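Local coordinates for protein acylphosphatase (Coxiella burnetii, PDB 3TRG) that hydrolyses the carboxyl-phosphate bond of acyl phosphates, releasing a carboxylate and inorganic phosphate, at residues S62-I65 / L66-W69. Residues are numbered along the deposited sequence; the frame is centred on the assembly and turned at random.
Sequences SIMI and LTEW
Thr-67 turns its hydroxyl back on Met-64, a selenomethionine, one turn earlier in the same helix: OG1 lies 3.1 Å from Met-64 O and donates to it. Its chi1 of 61° sets OG1 between the backbone N and the carbonyl carbon, within range of that oxygen, and leaves CG2 3.4 Å from Ile-63 O. Glu-68 N, 3.3 Å away, reaches Met-64 O from the same face of the carbonyl plane, so two donors share one acceptor, both above the plane; this N-H also bonds weakly to Ile-65 O. Threonine suits this buried place because the helix itself satisfies its hydroxyl. The other i+4 to i bonds are shorter and straighter, as from Thr-67 N to Ile-63 O at 2.9 Å and 160°.

Packing is close on the inner side, where the branched Ile-63 fills space against Thr-12 and Ile-14 of strand 11-19, and Leu-66, aliphatic as its buried place favours, reaches Leu-40 and Lys-34. Trp-69, the last residue of the helix, lays its broad ring against Ser-30 and Val-31 of helix 27-37, in a cation-pi contact with Lys-34. The outer side is looser. The selenium of Met-64 stays 3.8 Å from Thr-67 OG1, its flexible chain folded back at chi2 and chi3 beside Trp-84. The extended chain of Glu-68 carries its carboxylate, easily hydrated, to a water that donates to OE1 at an unusually short 2.5 Å and weakly to Met-64 O. Ile-65, though apolar, is exposed and touches Leu-38. This is a broadly amphipathic alpha helix, the second of two packed on the sheet in the acylphosphatase alpha/beta sandwich.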
ATOM      1  N   SER A  62      -9.401  -2.701  -5.910  1.00  8.37           N
ATOM      2  CA  SER A  62      -8.074  -2.098  -6.046  1.00  9.41           C
ATOM      3  C   SER A  62      -7.182  -2.446  -4.858  1.00 11.31           C
ATOM      4  O   SER A  62      -6.014  -2.795  -5.026  1.00  8.27           O
ATOM      5  CB  SER A  62      -8.172  -0.579  -6.199  1.00 12.09           C
ATOM      6  OG  SER A  62      -8.697  -0.240  -7.470  1.00 15.28           O
ATOM      7  N   ILE A  63      -7.729  -2.332  -3.655  0.86  8.66           N
ATOM      8  CA  ILE A  63      -6.993  -2.705  -2.450  0.86  9.21           C
ATOM      9  C   ILE A  63      -6.463  -4.138  -2.560  0.86 11.10           C
ATOM     10  O   ILE A  63      -5.287  -4.408  -2.293  0.86  9.13           O
ATOM     11  CB  ILE A  63      -7.877  -2.538  -1.191  0.86  9.31           C
ATOM     12  CG1 ILE A  63      -8.114  -1.050  -0.912  0.86 10.49           C
ATOM     13  CG2 ILE A  63      -7.252  -3.227   0.016  0.86 11.43           C
ATOM     14  CD1 ILE A  63      -9.029  -0.787   0.256  0.86 11.29           C
HETATM   15  N   MSE A  64      -7.324  -5.054  -2.986  1.00 10.53           N
HETATM   16  CA  MSE A  64      -6.935  -6.460  -3.051  1.00 10.88           C
HETATM   17  C   MSE A  64      -5.964  -6.783  -4.182  1.00 13.08           C
HETATM   18  O   MSE A  64      -5.168  -7.708  -4.072  1.00 15.69           O
HETATM   19  CB  MSE A  64      -8.169  -7.364  -3.086  1.00 11.35           C
HETATM   20  CG  MSE A  64      -8.992  -7.278  -1.811  1.00 12.26           C
HETATM   21 SE   MSE A  64      -7.942  -7.810  -0.235  1.00 18.89          SE
HETATM   22  CE  MSE A  64      -7.764  -9.696  -0.670  1.00 19.70           C
ATOM     23  N   ILE A  65      -6.023  -6.015  -5.261  1.00 10.48           N
ATOM     24  CA  ILE A  65      -5.015  -6.125  -6.300  1.00  9.67           C
ATOM     25  C   ILE A  65      -3.667  -5.650  -5.748  1.00  8.65           C
ATOM     26  O   ILE A  65      -2.635  -6.284  -5.973  1.00 10.65           O
ATOM     27  CB  ILE A  65      -5.410  -5.320  -7.539  1.00  8.23           C
ATOM     28  CG1 ILE A  65      -6.628  -5.967  -8.207  1.00 13.72           C
ATOM     29  CG2 ILE A  65      -4.242  -5.230  -8.521  1.00 13.09           C
ATOM     30  CD1 ILE A  65      -7.206  -5.142  -9.319  1.00 16.83           C
ATOM     31  N   LEU A  66      -3.680  -4.548  -5.003  1.00  9.68           N
ATOM     32  CA  LEU A  66      -2.452  -4.049  -4.381  1.00  9.11           C
ATOM     33  C   LEU A  66      -1.819  -5.063  -3.432  1.00  9.22           C
ATOM     34  O   LEU A  66      -0.615  -5.314  -3.507  1.00 11.30           O
ATOM     35  CB  LEU A  66      -2.713  -2.746  -3.626  1.00  8.84           C
ATOM     36  CG  LEU A  66      -1.482  -2.140  -2.948  1.00 10.63           C
ATOM     37  CD1 LEU A  66      -0.500  -1.641  -3.995  1.00 11.59           C
ATOM     38  CD2 LEU A  66      -1.908  -1.008  -2.027  1.00 10.97           C
ATOM     39  N   THR A  67      -2.622  -5.638  -2.536  1.00  9.44           N
ATOM     40  CA  THR A  67      -2.087  -6.586  -1.560  1.00 10.46           C
ATOM     41  C   THR A  67      -1.464  -7.812  -2.229  1.00 12.81           C
ATOM     42  O   THR A  67      -0.508  -8.379  -1.708  1.00 14.15           O
ATOM     43  CB  THR A  67      -3.126  -7.035  -0.497  1.00 11.02           C
ATOM     44  OG1 THR A  67      -4.233  -7.689  -1.130  1.00 12.52           O
ATOM     45  CG2 THR A  67      -3.625  -5.849   0.316  1.00 13.58           C
ATOM     46  N   GLU A  68      -1.998  -8.221  -3.376  1.00  9.49           N
ATOM     47  CA  GLU A  68      -1.409  -9.352  -4.084  1.00 10.21           C
ATOM     48  C   GLU A  68      -0.096  -8.932  -4.734  1.00 11.65           C
ATOM     49  O   GLU A  68       0.889  -9.671  -4.706  1.00 14.32           O
ATOM     50  CB  GLU A  68      -2.362  -9.937  -5.127  1.00 14.17           C
ATOM     51  CG  GLU A  68      -1.723 -11.072  -5.921  1.00 21.09           C
ATOM     52  CD  GLU A  68      -2.718 -11.881  -6.729  1.00 29.44           C
ATOM     53  OE1 GLU A  68      -3.934 -11.794  -6.453  1.00 30.04           O
ATOM     54  OE2 GLU A  68      -2.278 -12.615  -7.640  1.00 34.19           O
ATOM     55  N   TRP A  69      -0.086  -7.730  -5.303  1.00  9.15           N
ATOM     56  CA  TRP A  69       1.102  -7.210  -5.962  1.00  8.09           C
ATOM     57  C   TRP A  69       2.264  -7.000  -4.987  1.00  9.00           C
ATOM     58  O   TRP A  69       3.433  -7.106  -5.366  1.00 11.71           O
ATOM     59  CB  TRP A  69       0.780  -5.900  -6.689  1.00  9.65           C
ATOM     60  CG  TRP A  69       1.999  -5.263  -7.272  1.00 11.08           C
ATOM     61  CD1 TRP A  69       2.583  -5.556  -8.472  1.00 11.33           C
ATOM     62  CD2 TRP A  69       2.806  -4.245  -6.669  1.00 11.66           C
ATOM     63  NE1 TRP A  69       3.700  -4.775  -8.655  1.00 11.34           N
ATOM     64  CE2 TRP A  69       3.856  -3.961  -7.563  1.00 11.92           C
ATOM     65  CE3 TRP A  69       2.737  -3.540  -5.462  1.00  9.75           C
ATOM     66  CZ2 TRP A  69       4.831  -3.005  -7.288  1.00 13.40           C
ATOM     67  CZ3 TRP A  69       3.710  -2.591  -5.189  1.00 12.04           C
ATOM     68  CH2 TRP A  69       4.742  -2.334  -6.098  1.00 13.86           C
TER
HETATM   69  O   HOH W   1      -5.429  -9.760  -6.797  0.71 17.83           O